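Local coordinates for protein thiamine pyrophosphokinase (Bacillus subtilis, PDB 3LM8) that catalyses the ATP-dependent transfer of a diphosphate group to thiamine, making thiamine diphosphate and AMP in thiamine salvage, at residues Leu27-Asp32 against Glu47-Phe52; Gly142-Glu147 against Phe200-Gly205. The protein carries 1 engineered substitution. All blocks are in the same frame, centred on the assembly; numbering follows the deposited sequence.

Contact 1: residues Leu27-Asp32 against Glu47-Phe52; sequences LWIGVD and EAFGDF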
loop_
_atom_site.group_PDB
_atom_site.type_symbol
_atom_site.label_atom_id
_atom_site.label_comp_id
_atom_site.label_asym_id
_atom_site.label_seq_id
_atom_site.Cartn_x
_atom_site.Cartn_y
_atom_site.Cartn_z
ATOM N N LEU A 27 -8.672 7.880 -9.370
ATOM C CA LEU A 27 -9.778 8.283 -8.498
ATOM C C LEU A 27 -9.306 8.173 -7.058
ATOM O O LEU A 27 -8.471 7.315 -6.721
ATOM C CB LEU A 27 -10.972 7.349 -8.661
ATOM C CG LEU A 27 -11.569 7.260 -10.058
ATOM C CD1 LEU A 27 -12.243 5.901 -10.246
ATOM C CD2 LEU A 27 -12.537 8.426 -10.264
ATOM N N TRP A 28 -9.849 9.031 -6.206
ATOM C CA TRP A 28 -9.493 9.008 -4.796
ATOM C C TRP A 28 -10.676 8.687 -3.884
ATOM O O TRP A 28 -11.830 8.984 -4.199
ATOM C CB TRP A 28 -8.908 10.347 -4.366
ATOM C CG TRP A 28 -7.617 10.723 -5.009
ATOM C CD1 TRP A 28 -7.459 11.398 -6.177
ATOM C CD2 TRP A 28 -6.301 10.568 -4.450
ATOM N NE1 TRP A 28 -6.128 11.697 -6.378
ATOM C CE2 TRP A 28 -5.397 11.197 -5.334
ATOM C CE3 TRP A 28 -5.801 9.966 -3.287
ATOM C CZ2 TRP A 28 -4.019 11.244 -5.091
ATOM C CZ3 TRP A 28 -4.431 10.016 -3.048
ATOM C CH2 TRP A 28 -3.558 10.651 -3.945
ATOM N N ILE A 29 -10.377 8.068 -2.750
ATOM C CA ILE A 29 -11.401 7.747 -1.769
ATOM C C ILE A 29 -10.762 7.931 -0.409
ATOM O O ILE A 29 -9.583 7.630 -0.236
ATOM C CB ILE A 29 -11.923 6.294 -1.897
ATOM C CG1 ILE A 29 -10.760 5.309 -1.891
ATOM C CG2 ILE A 29 -12.743 6.146 -3.158
ATOM C CD1 ILE A 29 -11.206 3.857 -1.866
ATOM N N GLY A 30 -11.538 8.451 0.539
ATOM C CA GLY A 30 -11.033 8.675 1.878
ATOM C C GLY A 30 -11.601 7.693 2.878
ATOM O O GLY A 30 -12.770 7.311 2.796
ATOM N N VAL A 31 -10.761 7.282 3.822
ATOM C CA VAL A 31 -11.144 6.331 4.861
ATOM C C VAL A 31 -10.773 6.955 6.196
ATOM O O VAL A 31 -9.633 7.344 6.400
ATOM C CB VAL A 31 -10.390 4.970 4.680
ATOM C CG1 VAL A 31 -10.439 4.157 5.957
ATOM C CG2 VAL A 31 -11.005 4.169 3.519
ATOM N N ASP A 32 -11.743 7.068 7.093
ATOM C CA ASP A 32 -11.497 7.653 8.408
ATOM C C ASP A 32 -10.903 9.043 8.254
ATOM O O ASP A 32 -11.196 9.728 7.284
ATOM C CB ASP A 32 -10.540 6.761 9.202
ATOM C CG ASP A 32 -10.352 7.232 10.641
ATOM O OD1 ASP A 32 -11.373 7.472 11.330
ATOM O OD2 ASP A 32 -9.184 7.353 11.082
ATOM N N GLU A 47 -15.710 8.880 -3.010
ATOM C CA GLU A 47 -16.479 8.194 -1.981
ATOM C C GLU A 47 -15.657 8.317 -0.698
ATOM O O GLU A 47 -14.515 8.771 -0.727
ATOM C CB GLU A 47 -16.666 6.703 -2.316
ATOM C CG GLU A 47 -17.024 6.372 -3.763
ATOM C CD GLU A 47 -18.468 6.698 -4.160
ATOM O OE1 GLU A 47 -18.804 6.474 -5.351
ATOM O OE2 GLU A 47 -19.258 7.166 -3.301
ATOM N N ALA A 48 -16.245 7.916 0.422
ATOM C CA ALA A 48 -15.573 7.955 1.713
ATOM C C ALA A 48 -16.139 6.823 2.560
ATOM O O ALA A 48 -17.348 6.595 2.575
ATOM C CB ALA A 48 -15.804 9.311 2.403
ATOM N N PHE A 49 -15.258 6.110 3.252
ATOM C CA PHE A 49 -15.664 4.988 4.092
ATOM C C PHE A 49 -15.326 5.185 5.574
ATOM O O PHE A 49 -14.302 5.779 5.924
ATOM C CB PHE A 49 -15.005 3.698 3.601
ATOM C CG PHE A 49 -15.367 3.325 2.200
ATOM C CD1 PHE A 49 -14.935 4.092 1.126
ATOM C CD2 PHE A 49 -16.118 2.177 1.946
ATOM C CE1 PHE A 49 -15.242 3.721 -0.185
ATOM C CE2 PHE A 49 -16.434 1.793 0.630
ATOM C CZ PHE A 49 -15.994 2.566 -0.432
ATOM N N GLY A 50 -16.187 4.666 6.442
ATOM C CA GLY A 50 -15.962 4.791 7.871
ATOM C C GLY A 50 -16.999 5.674 8.526
ATOM O O GLY A 50 -17.983 6.065 7.896
ATOM N N ASP A 51 -16.792 5.979 9.799
ATOM C CA ASP A 51 -17.717 6.839 10.527
ATOM C C ASP A 51 -16.978 8.097 10.948
ATOM O O ASP A 51 -15.818 8.297 10.578
ATOM C CB ASP A 51 -18.261 6.126 11.765
ATOM C CG ASP A 51 -17.161 5.602 12.657
ATOM O OD1 ASP A 51 -16.280 6.403 13.031
ATOM O OD2 ASP A 51 -17.176 4.394 12.983
ATOM N N PHE A 52 -17.632 8.929 11.739
ATOM C CA PHE A 52 -17.010 10.165 12.170
ATOM C C PHE A 52 -16.569 10.185 13.622
ATOM O O PHE A 52 -16.034 11.195 14.070
ATOM C CB PHE A 52 -17.963 11.348 11.933
ATOM C CG PHE A 52 -18.304 11.580 10.482
ATOM C CD1 PHE A 52 -19.239 10.779 9.833
ATOM C CD2 PHE A 52 -17.650 12.569 9.751
ATOM C CE1 PHE A 52 -19.513 10.961 8.475
ATOM C CE2 PHE A 52 -17.915 12.756 8.397
ATOM C CZ PHE A 52 -18.845 11.952 7.757
#

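Contact 2: residues Gly142-Glu147 against Phe200-Gly205; sequences GEYDIE and FSFVKG. Engineered in segment 200-205: V203 (natural residue Ala).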
loop_
_atom_site.group_PDB
_atom_site.type_symbol
_atom_site.label_atom_id
_atom_site.label_comp_id
_atom_site.label_asym_id
_atom_site.label_seq_id
_atom_site.Cartn_x
_atom_site.Cartn_y
_atom_site.Cartn_z
ATOM N N GLY A 142 6.022 -15.934 -9.794
ATOM C CA GLY A 142 6.107 -15.314 -11.101
ATOM C C GLY A 142 7.492 -14.732 -11.296
ATOM O O GLY A 142 8.416 -15.118 -10.588
ATOM N N GLU A 143 7.636 -13.812 -12.244
ATOM C CA GLU A 143 8.920 -13.180 -12.520
ATOM C C GLU A 143 8.693 -11.677 -12.693
ATOM O O GLU A 143 8.026 -11.251 -13.632
ATOM C CB GLU A 143 9.522 -13.764 -13.795
ATOM C CG GLU A 143 10.984 -13.412 -14.002
ATOM C CD GLU A 143 11.490 -13.801 -15.376
ATOM O OE1 GLU A 143 12.711 -14.043 -15.513
ATOM O OE2 GLU A 143 10.669 -13.851 -16.319
ATOM N N TYR A 144 9.282 -10.874 -11.811
ATOM C CA TYR A 144 9.070 -9.427 -11.850
ATOM C C TYR A 144 10.314 -8.543 -12.010
ATOM O O TYR A 144 11.403 -8.868 -11.526
ATOM C CB TYR A 144 8.324 -9.017 -10.576
ATOM C CG TYR A 144 7.224 -9.981 -10.178
ATOM C CD1 TYR A 144 5.921 -9.819 -10.643
ATOM C CD2 TYR A 144 7.502 -11.085 -9.357
ATOM C CE1 TYR A 144 4.911 -10.729 -10.306
ATOM C CE2 TYR A 144 6.506 -12.005 -9.013
ATOM C CZ TYR A 144 5.209 -11.820 -9.491
ATOM O OH TYR A 144 4.215 -12.719 -9.159
ATOM N N ASP A 145 10.123 -7.410 -12.686
ATOM C CA ASP A 145 11.183 -6.431 -12.929
ATOM C C ASP A 145 10.947 -5.191 -12.070
ATOM O O ASP A 145 9.804 -4.831 -11.799
ATOM C CB ASP A 145 11.169 -5.970 -14.392
ATOM C CG ASP A 145 11.837 -6.949 -15.343
ATOM O OD1 ASP A 145 11.582 -6.833 -16.564
ATOM O OD2 ASP A 145 12.624 -7.813 -14.886
ATOM N N ILE A 146 12.030 -4.543 -11.644
ATOM C CA ILE A 146 11.938 -3.293 -10.883
ATOM C C ILE A 146 12.987 -2.355 -11.448
ATOM O O ILE A 146 13.961 -2.784 -12.057
ATOM C CB ILE A 146 12.227 -3.432 -9.359
ATOM C CG1 ILE A 146 13.577 -4.095 -9.129
ATOM C CG2 ILE A 146 11.118 -4.197 -8.667
ATOM C CD1 ILE A 146 13.933 -4.182 -7.659
ATOM N N GLU A 147 12.774 -1.065 -11.243
ATOM C CA GLU A 147 13.697 -0.045 -11.715
ATOM C C GLU A 147 14.367 0.536 -10.469
ATOM O O GLU A 147 13.798 0.485 -9.383
ATOM C CB GLU A 147 12.917 1.036 -12.477
ATOM C CG GLU A 147 13.775 1.960 -13.329
ATOM C CD GLU A 147 12.944 2.856 -14.236
ATOM O OE1 GLU A 147 12.084 2.318 -14.968
ATOM O OE2 GLU A 147 13.154 4.091 -14.220
ATOM N N PHE A 200 13.620 -10.450 -10.200
ATOM C CA PHE A 200 13.514 -11.406 -9.120
ATOM C C PHE A 200 12.380 -12.331 -9.518
ATOM O O PHE A 200 11.487 -11.941 -10.267
ATOM C CB PHE A 200 13.240 -10.716 -7.769
ATOM C CG PHE A 200 11.886 -10.075 -7.656
ATOM C CD1 PHE A 200 11.654 -8.808 -8.174
ATOM C CD2 PHE A 200 10.846 -10.732 -6.997
ATOM C CE1 PHE A 200 10.403 -8.198 -8.031
ATOM C CE2 PHE A 200 9.597 -10.135 -6.851
ATOM C CZ PHE A 200 9.374 -8.866 -7.367
ATOM N N SER A 201 12.439 -13.568 -9.053
ATOM C CA SER A 201 11.413 -14.542 -9.374
ATOM C C SER A 201 11.526 -15.764 -8.471
ATOM O O SER A 201 12.595 -16.087 -7.950
ATOM C CB SER A 201 11.512 -14.947 -10.851
ATOM O OG SER A 201 12.855 -15.150 -11.239
ATOM N N PHE A 202 10.393 -16.420 -8.278
ATOM C CA PHE A 202 10.294 -17.599 -7.432
ATOM C C PHE A 202 9.098 -18.403 -7.938
ATOM O O PHE A 202 8.177 -17.853 -8.550
ATOM C CB PHE A 202 10.108 -17.182 -5.961
ATOM C CG PHE A 202 9.062 -16.117 -5.756
ATOM C CD1 PHE A 202 9.284 -14.814 -6.193
ATOM C CD2 PHE A 202 7.825 -16.435 -5.190
ATOM C CE1 PHE A 202 8.297 -13.854 -6.081
ATOM C CE2 PHE A 202 6.828 -15.470 -5.071
ATOM C CZ PHE A 202 7.065 -14.177 -5.521
ATOM N N VAL A 203 9.105 -19.702 -7.684
ATOM C CA VAL A 203 8.031 -20.545 -8.176
ATOM C C VAL A 203 6.875 -20.847 -7.225
ATOM O O VAL A 203 5.760 -21.111 -7.677
ATOM C CB VAL A 203 8.619 -21.862 -8.697
ATOM C CG1 VAL A 203 9.593 -21.553 -9.832
ATOM C CG2 VAL A 203 9.333 -22.608 -7.567
ATOM N N LYS A 204 7.129 -20.795 -5.920
ATOM C CA LYS A 204 6.092 -21.093 -4.942
ATOM C C LYS A 204 6.126 -20.168 -3.717
ATOM O O LYS A 204 7.196 -19.747 -3.270
ATOM C CB LYS A 204 6.230 -22.556 -4.501
ATOM C CG LYS A 204 5.034 -23.104 -3.727
ATOM C CD LYS A 204 5.214 -24.591 -3.416
ATOM C CE LYS A 204 3.924 -25.216 -2.920
ATOM N NZ LYS A 204 2.880 -25.201 -3.984
ATOM N N GLY A 205 4.945 -19.865 -3.176
ATOM C CA GLY A 205 4.859 -18.997 -2.011
ATOM C C GLY A 205 4.352 -17.583 -2.266
ATOM O O GLY A 205 3.958 -17.216 -3.376
#

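Contact 1: residues Leu27-Asp32 against Glu47-Phe52
The parallel strands 26-31 and 47-49 belong to a beta-alpha-beta unit of the catalytic domain. Helix 33-41 makes the crossover between them, and their paired segments lie in the mixed sheet at an angle of 25°. G30 pairs with A48 and V31 with F49. Three backbone hydrogen bonds join the strands. G30 N donates to E47 O at 3.3 Å. F49 N returns a bond to G30 O at 2.8 Å. G30 thus bonds through both its N and its O. D32 N then donates to F49 O at 3.1 Å, just where strand 26-31 gives way to loop. I29, V31 and F49 share one face of the sheet, and A48 lies on the other. With CG anti to its carbonyl carbon (chi1 -61°), F49 has its ring beside I29, where F49 CE1 lies 4.4 Å from I29 CD1, obliquely placed. The F49 ring also meets Y73, and W88 of helix 81-92 edge-to-face. V31 and F49 also touch that helix, at A85 and L84. The D32 side chain lies about 6 Å from a bound magnesium ion. V31 CG2 touches F49 CB at 4.0 Å, beside the V31 CA-F49 O contact of 3.4 Å.

Contact 2: residues Gly142-Glu147 against Phe200-Gly205
The F200 ring has Y144 CA over one face and the I146 methyl CG2 at its edge, where I146 CG2 lies 4.1 Å from F200 CE1. Y144 CB comes within 3.4 Å of F200 CZ. The Y144 and F200 rings meet obliquely, with centroids 5.2 Å apart and planes at 31°. The edge of the Y144 ring receives F202 CE1, which is 3.9 Å from Y144 CE2. F200 CG sits between the backbone N and the carbonyl carbon (chi1 68°), which brings the ring across to Y144. F139 meets this ring edge-to-face, and F157 also touches it. The backbones form an antiparallel ladder in the four-stranded sheet of the thiamine-binding domain, with 142-147 as an outermost strand. Y144 and F200 are a hydrogen-bonded pair: Y144 N gives to F200 O at 2.9 Å, and F200 N to Y144 O at 3.0 Å. G142 N donates to F202 O at 3.1 Å, while the return bond is weak. E143 and S201 form the non-hydrogen-bonded pair between, on the other face, with E143 CG 3.5 Å from S201 CB. An alanine at F200 is likely to leave the Y144 ring and I146 CG2 without their aromatic partner and open a gap beside F139. The Y144 hydroxyl OH hydrogen-bonds to P140 O.

Overall arrangement
Contacts 1 and 2 share no strand or sheet. Their centres are 33 Å apart, on opposite sides of the chain's centre, and their nearest atoms are about 21 Å apart. Contact 1 is buried and lies in the catalytic domain. It pairs neighbouring parallel strands, close in sequence, beneath helix 81-92. Contact 2 is partly buried. It joins antiparallel strands separated by a long helix-free span, in the vitamin B1 binding domain. Contact 1 relies chiefly on backbone bonds and a few apolar side-chain touches. Contact 2 adds a cluster of rings on one face, while E143 is exposed on the other. Contact 1 lies near a magnesium ion, through D32; the F200 side chain of contact 2 lies about 10 Å from bound thiamine.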